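Local coordinates for protein transcriptional regulator ComR (Streptococcus vestibularis F0396, PDB 6HU8) that probably binds DNA through an N-terminal helix-turn-helix domain, as a competence regulator of the peptide-sensing RNPP family with a tetratricopeptide-type helical domain, at residues 5-10 with 44-49; 34-39 with 115-120. All coordinates share one frame; numbering follows the deposited sequence.

Contact 1: 5-10 with 44-49; sequences DSIGLR and ESLPSL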
loop_
_atom_site.group_PDB
_atom_site.type_symbol
_atom_site.label_atom_id
_atom_site.label_comp_id
_atom_site.label_asym_id
_atom_site.label_seq_id
_atom_site.Cartn_x
_atom_site.Cartn_y
_atom_site.Cartn_z
ATOM N N ASP A 5 -26.067 -9.638 0.770
ATOM C CA ASP A 5 -26.793 -10.894 0.995
ATOM C C ASP A 5 -27.318 -11.471 -0.310
ATOM O O ASP A 5 -27.171 -12.662 -0.564
ATOM C CB ASP A 5 -27.976 -10.702 1.947
ATOM C CG ASP A 5 -27.554 -10.376 3.372
ATOM O OD1 ASP A 5 -26.428 -10.740 3.780
ATOM O OD2 ASP A 5 -28.373 -9.755 4.086
ATOM N N SER A 6 -27.942 -10.630 -1.139
ATOM C CA SER A 6 -28.617 -11.144 -2.332
ATOM C C SER A 6 -27.604 -11.605 -3.371
ATOM O O SER A 6 -27.742 -12.688 -3.950
ATOM C CB SER A 6 -29.567 -10.095 -2.930
ATOM O OG SER A 6 -28.852 -8.913 -3.250
ATOM N N ILE A 7 -26.585 -10.788 -3.604
ATOM C CA ILE A 7 -25.510 -11.171 -4.515
ATOM C C ILE A 7 -24.787 -12.440 -4.019
ATOM O O ILE A 7 -24.625 -13.390 -4.779
ATOM C CB ILE A 7 -24.498 -10.012 -4.704
ATOM C CG1 ILE A 7 -25.165 -8.871 -5.481
ATOM C CG2 ILE A 7 -23.260 -10.487 -5.446
ATOM C CD1 ILE A 7 -24.314 -7.630 -5.597
ATOM N N GLY A 8 -24.363 -12.457 -2.760
ATOM C CA GLY A 8 -23.767 -13.662 -2.187
ATOM C C GLY A 8 -24.609 -14.928 -2.396
ATOM O O GLY A 8 -24.102 -15.986 -2.781
ATOM N N LEU A 9 -25.911 -14.838 -2.160
ATOM C CA LEU A 9 -26.768 -16.015 -2.311
ATOM C C LEU A 9 -26.924 -16.426 -3.779
ATOM O O LEU A 9 -27.020 -17.605 -4.081
ATOM C CB LEU A 9 -28.137 -15.761 -1.685
ATOM C CG LEU A 9 -29.171 -16.874 -1.808
ATOM C CD1 LEU A 9 -28.775 -18.121 -0.980
ATOM C CD2 LEU A 9 -30.540 -16.335 -1.411
ATOM N N ARG A 10 -26.924 -15.466 -4.699
ATOM C CA ARG A 10 -26.996 -15.818 -6.121
ATOM C C ARG A 10 -25.755 -16.569 -6.566
ATOM O O ARG A 10 -25.834 -17.544 -7.310
ATOM C CB ARG A 10 -27.179 -14.573 -6.985
ATOM C CG ARG A 10 -28.628 -14.203 -7.177
ATOM C CD ARG A 10 -28.772 -12.980 -8.043
ATOM N NE ARG A 10 -29.812 -12.092 -7.529
ATOM C CZ ARG A 10 -29.583 -10.924 -6.930
ATOM N NH1 ARG A 10 -30.608 -10.196 -6.502
ATOM N NH2 ARG A 10 -28.336 -10.470 -6.771
ATOM N N GLU A 44 -21.052 -11.029 3.922
ATOM C CA GLU A 44 -20.120 -10.205 4.705
ATOM C C GLU A 44 -19.354 -9.187 3.878
ATOM O O GLU A 44 -18.999 -8.104 4.358
ATOM C CB GLU A 44 -19.129 -11.099 5.460
ATOM C CG GLU A 44 -19.822 -11.947 6.505
ATOM C CD GLU A 44 -18.911 -12.986 7.110
ATOM O OE1 GLU A 44 -17.702 -12.706 7.225
ATOM O OE2 GLU A 44 -19.405 -14.087 7.454
ATOM N N SER A 45 -19.067 -9.508 2.628
ATOM C CA SER A 45 -18.466 -8.473 1.806
ATOM C C SER A 45 -19.009 -8.501 0.394
ATOM O O SER A 45 -19.584 -9.500 -0.059
ATOM C CB SER A 45 -16.939 -8.593 1.792
ATOM O OG SER A 45 -16.531 -9.920 1.576
ATOM N N LEU A 46 -18.816 -7.375 -0.280
ATOM C CA LEU A 46 -19.280 -7.167 -1.633
ATOM C C LEU A 46 -18.169 -7.580 -2.576
ATOM O O LEU A 46 -17.009 -7.247 -2.335
ATOM C CB LEU A 46 -19.637 -5.685 -1.840
ATOM C CG LEU A 46 -20.305 -5.262 -3.147
ATOM C CD1 LEU A 46 -21.704 -5.841 -3.227
ATOM C CD2 LEU A 46 -20.345 -3.724 -3.282
ATOM N N PRO A 47 -18.505 -8.284 -3.668
ATOM C CA PRO A 47 -17.424 -8.542 -4.626
ATOM C C PRO A 47 -17.009 -7.289 -5.389
ATOM O O PRO A 47 -17.863 -6.469 -5.793
ATOM C CB PRO A 47 -18.028 -9.565 -5.580
ATOM C CG PRO A 47 -19.494 -9.379 -5.471
ATOM C CD PRO A 47 -19.790 -8.854 -4.097
ATOM N N SER A 48 -15.698 -7.138 -5.573
ATOM C CA SER A 48 -15.159 -6.120 -6.462
ATOM C C SER A 48 -15.423 -6.589 -7.878
ATOM O O SER A 48 -15.811 -7.755 -8.092
ATOM C CB SER A 48 -13.654 -5.899 -6.223
ATOM O OG SER A 48 -12.903 -7.083 -6.473
ATOM N N LEU A 49 -15.216 -5.698 -8.835
ATOM C CA LEU A 49 -15.416 -6.031 -10.232
ATOM C C LEU A 49 -14.471 -7.141 -10.666
ATOM O O LEU A 49 -14.869 -8.047 -11.393
ATOM C CB LEU A 49 -15.216 -4.797 -11.109
ATOM C CG LEU A 49 -15.401 -5.007 -12.613
ATOM C CD1 LEU A 49 -16.711 -5.717 -12.884
ATOM C CD2 LEU A 49 -15.352 -3.677 -13.361
#
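Ile7, on the buried side of helix 3-17, meets Leu46 and Pro47 in the loop that joins helix 34-41 to helix 49-59. Ile7 alone carries the helix side of the contact. Ser6, just before the isoleucine, has its hydroxyl within hydrogen-bonding distance of both Asp70 OD2 and the backbone O of Ile3, which must share its one proton. A small hydroxyl residue suits this place because it fits between the turn behind it and a carboxylate beyond the helix.

Ile7 reaches across with two branches. Chi1 of -69° sets CG2 anti to the backbone N and CG1 beside it, which splits the two branches between the proline and the leucine. CG2 lies against the ring of Pro47, 3.9 Å from its CG and 4.1 Å from its CD. CD1, at the end of the longer branch, meets Leu46 CD1 tip to tip at 4.0 Å. These are ordinary van der Waals distances, and no hydrogen bond joins the two segments. A beta-branched residue fits well, since it presents two apolar groups from one helical position. The rigid proline offers a ring edge that keeps its shape, and it also rests on Ile40, while Leu46 touches Ile3 and Ile72.

Arg10, one turn on, folds back along the helix. Ser6 O sits 3.5 Å above its guanidinium plane, toward the rim, and Ile7 CG1 lies at the edge; NH2 makes a salt bridge to Asp70 OD2, the same oxygen that Ser6 approaches. Ile7 also touches Asp70 and Leu67, and so the carboxylate borders the apolar patch. Such packing of the first helix on the loop after the third belongs to the core of the all-helical Cro/C1-type DNA-binding domain.

Contact 2: 34-39 with 115-120; sequences VRQLIR and LPEEEL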
loop_
_atom_site.group_PDB
_atom_site.type_symbol
_atom_site.label_atom_id
_atom_site.label_comp_id
_atom_site.label_asym_id
_atom_site.label_seq_id
_atom_site.Cartn_x
_atom_site.Cartn_y
_atom_site.Cartn_z
ATOM N N VAL A 34 -10.585 -19.044 -1.067
ATOM C CA VAL A 34 -11.740 -19.668 -0.472
ATOM C C VAL A 34 -12.377 -18.755 0.579
ATOM O O VAL A 34 -13.599 -18.631 0.632
ATOM C CB VAL A 34 -11.351 -21.046 0.136
ATOM C CG1 VAL A 34 -12.425 -21.548 1.065
ATOM C CG2 VAL A 34 -11.088 -22.037 -1.011
ATOM N N ARG A 35 -11.560 -18.099 1.406
ATOM C CA ARG A 35 -12.144 -17.300 2.483
ATOM C C ARG A 35 -12.784 -16.022 1.924
ATOM O O ARG A 35 -13.795 -15.557 2.449
ATOM C CB ARG A 35 -11.096 -16.953 3.537
ATOM C CG ARG A 35 -10.660 -18.151 4.376
ATOM C CD ARG A 35 -9.688 -17.729 5.473
ATOM N NE ARG A 35 -8.399 -17.340 4.914
ATOM C CZ ARG A 35 -7.356 -16.927 5.630
ATOM N NH1 ARG A 35 -7.427 -16.851 6.957
ATOM N NH2 ARG A 35 -6.234 -16.592 5.013
ATOM N N GLN A 36 -12.194 -15.478 0.863
ATOM C CA GLN A 36 -12.807 -14.363 0.126
ATOM C C GLN A 36 -14.179 -14.764 -0.414
ATOM O O GLN A 36 -15.153 -14.038 -0.256
ATOM C CB GLN A 36 -11.896 -13.913 -1.022
ATOM C CG GLN A 36 -10.719 -13.026 -0.588
ATOM C CD GLN A 36 -9.684 -12.891 -1.664
ATOM O OE1 GLN A 36 -9.844 -13.437 -2.756
ATOM N NE2 GLN A 36 -8.608 -12.170 -1.374
ATOM N N LEU A 37 -14.257 -15.930 -1.053
ATOM C CA LEU A 37 -15.545 -16.441 -1.552
ATOM C C LEU A 37 -16.549 -16.648 -0.419
ATOM O O LEU A 37 -17.690 -16.214 -0.518
ATOM C CB LEU A 37 -15.351 -17.753 -2.335
ATOM C CG LEU A 37 -16.645 -18.407 -2.876
ATOM C CD1 LEU A 37 -17.444 -17.443 -3.763
ATOM C CD2 LEU A 37 -16.317 -19.668 -3.657
ATOM N N ILE A 38 -16.144 -17.315 0.660
ATOM C CA ILE A 38 -17.052 -17.488 1.800
ATOM C C ILE A 38 -17.659 -16.178 2.356
ATOM O O ILE A 38 -18.842 -16.138 2.678
ATOM C CB ILE A 38 -16.340 -18.241 2.942
ATOM C CG1 ILE A 38 -16.132 -19.699 2.523
ATOM C CG2 ILE A 38 -17.186 -18.246 4.200
ATOM C CD1 ILE A 38 -15.222 -20.480 3.469
ATOM N N ARG A 39 -16.859 -15.117 2.472
ATOM C CA ARG A 39 -17.354 -13.851 2.997
ATOM C C ARG A 39 -18.380 -13.247 2.033
ATOM O O ARG A 39 -19.356 -12.614 2.456
ATOM C CB ARG A 39 -16.195 -12.864 3.243
ATOM C CG ARG A 39 -15.377 -13.190 4.496
ATOM C CD ARG A 39 -14.377 -12.095 4.852
ATOM N NE ARG A 39 -13.334 -11.919 3.846
ATOM C CZ ARG A 39 -12.174 -12.568 3.857
ATOM N NH1 ARG A 39 -11.919 -13.454 4.821
ATOM N NH2 ARG A 39 -11.280 -12.351 2.902
ATOM N N LEU A 115 -18.751 -0.487 -0.880
ATOM C CA LEU A 115 -17.347 -0.762 -1.199
ATOM C C LEU A 115 -17.022 -2.253 -1.074
ATOM O O LEU A 115 -17.492 -2.926 -0.150
ATOM C CB LEU A 115 -16.392 0.048 -0.293
ATOM C CG LEU A 115 -16.357 1.568 -0.506
ATOM C CD1 LEU A 115 -15.501 2.297 0.545
ATOM C CD2 LEU A 115 -15.881 1.929 -1.911
ATOM N N PRO A 116 -16.237 -2.780 -2.028
ATOM C CA PRO A 116 -15.767 -4.163 -1.903
ATOM C C PRO A 116 -14.665 -4.278 -0.853
ATOM O O PRO A 116 -14.140 -3.279 -0.358
ATOM C CB PRO A 116 -15.216 -4.479 -3.296
ATOM C CG PRO A 116 -14.738 -3.162 -3.801
ATOM C CD PRO A 116 -15.728 -2.136 -3.254
ATOM N N GLU A 117 -14.307 -5.514 -0.545
ATOM C CA GLU A 117 -13.350 -5.823 0.502
ATOM C C GLU A 117 -12.009 -5.116 0.322
ATOM O O GLU A 117 -11.426 -4.628 1.291
ATOM C CB GLU A 117 -13.145 -7.327 0.543
ATOM C CG GLU A 117 -12.617 -7.877 1.821
ATOM C CD GLU A 117 -12.681 -9.401 1.799
ATOM O OE1 GLU A 117 -13.736 -9.975 2.171
ATOM O OE2 GLU A 117 -11.674 -10.011 1.381
ATOM N N GLU A 118 -11.516 -5.075 -0.910
ATOM C CA GLU A 118 -10.192 -4.510 -1.161
ATOM C C GLU A 118 -10.129 -3.006 -0.925
ATOM O O GLU A 118 -9.104 -2.483 -0.500
ATOM C CB GLU A 118 -9.743 -4.796 -2.590
ATOM C CG GLU A 118 -9.815 -6.240 -2.978
ATOM C CD GLU A 118 -11.131 -6.605 -3.662
ATOM O OE1 GLU A 118 -12.207 -6.518 -3.010
ATOM O OE2 GLU A 118 -11.060 -6.987 -4.856
ATOM N N GLU A 119 -11.209 -2.302 -1.252
ATOM C CA GLU A 119 -11.262 -0.876 -0.997
ATOM C C GLU A 119 -11.328 -0.619 0.501
ATOM O O GLU A 119 -10.639 0.271 1.025
ATOM C CB GLU A 119 -12.458 -0.233 -1.707
ATOM C CG GLU A 119 -12.328 -0.210 -3.238
ATOM C CD GLU A 119 -11.130 0.610 -3.729
ATOM O OE1 GLU A 119 -10.827 1.677 -3.133
ATOM O OE2 GLU A 119 -10.487 0.195 -4.722
ATOM N N LEU A 120 -12.148 -1.410 1.184
ATOM C CA LEU A 120 -12.318 -1.274 2.620
ATOM C C LEU A 120 -11.014 -1.540 3.335
ATOM O O LEU A 120 -10.705 -0.857 4.306
ATOM C CB LEU A 120 -13.395 -2.234 3.131
ATOM C CG LEU A 120 -14.832 -1.806 2.805
ATOM C CD1 LEU A 120 -15.835 -2.920 3.126
ATOM C CD2 LEU A 120 -15.159 -0.539 3.582
HETATM O O HOH W 1 -8.841 -11.030 1.233
#
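Glu117 reaches Arg39 because its CG is anti to the backbone N (chi1 -158°) and the rest of the chain is extended, while Arg39 bends at chi3 (-65°) to turn its guanidinium edge toward the acid. The two side chains cross at about a right angle and form a two-pronged, side-on salt bridge. Arg39 NE bonds to Glu117 OE1 at 2.6 Å, and Arg39 NH2 bonds to Glu117 OE2 at 2.8 Å. Both oxygens lie near the guanidinium plane, but the carboxylate is tilted by 50° from it, so the nitrogens meet the oxygens from above the carboxylate plane. Away from bulk water the two charges probably attract more strongly, offsetting some of the cost of burying them. One face of the guanidinium is covered by Arg35 O, 3.6 Å above its centre.

Helix 34-41 is the third helix of the Cro/C1-type domain, where the recognition helix of this family usually lies, and Glu117 opens helix 117-131 of the tetratricopeptide-type region. The bridge thus fastens one domain to the other in this peptide-free form, consistent with a DNA-binding helix held against the sensor domain. Arg35 adds salt bridges to Glu146 and Asp147.

Each carboxylate oxygen has a second partner. Glu117 OE1 also accepts from Ser45 OG; Glu117 OE2 receives a hydrogen bond from a water at 3.0 Å. That water accepts one from Gln36 NE2 at 2.9 Å. An amide suits Gln36 because it works both ways: its OE1 is bonded to Thr33 N and to Gln151. Its aliphatic CG lies 3.7 Å from Glu117 OE2.

Overall arrangement
From the N terminus, the chain leaves helix 3-17, passes through helices 22-26 and 34-41, and returns in the loop 44-49, where contact 1 closes a loop inside the DNA-binding domain. Before that, at 34-39, it has opened the second, longer loop, which contact 2 closes at 115-120. The two loops therefore cross rather than nest. Their centres are 9 Å apart and the segments touch, because loop 44-49 bonds to the start of helix 117-131: Ser48 OG lies 2.5 Å from Glu118 OE2, a probable hydrogen bond. Contact 1 knits the DNA-binding domain together; contact 2 ties it to the tetratricopeptide-type region.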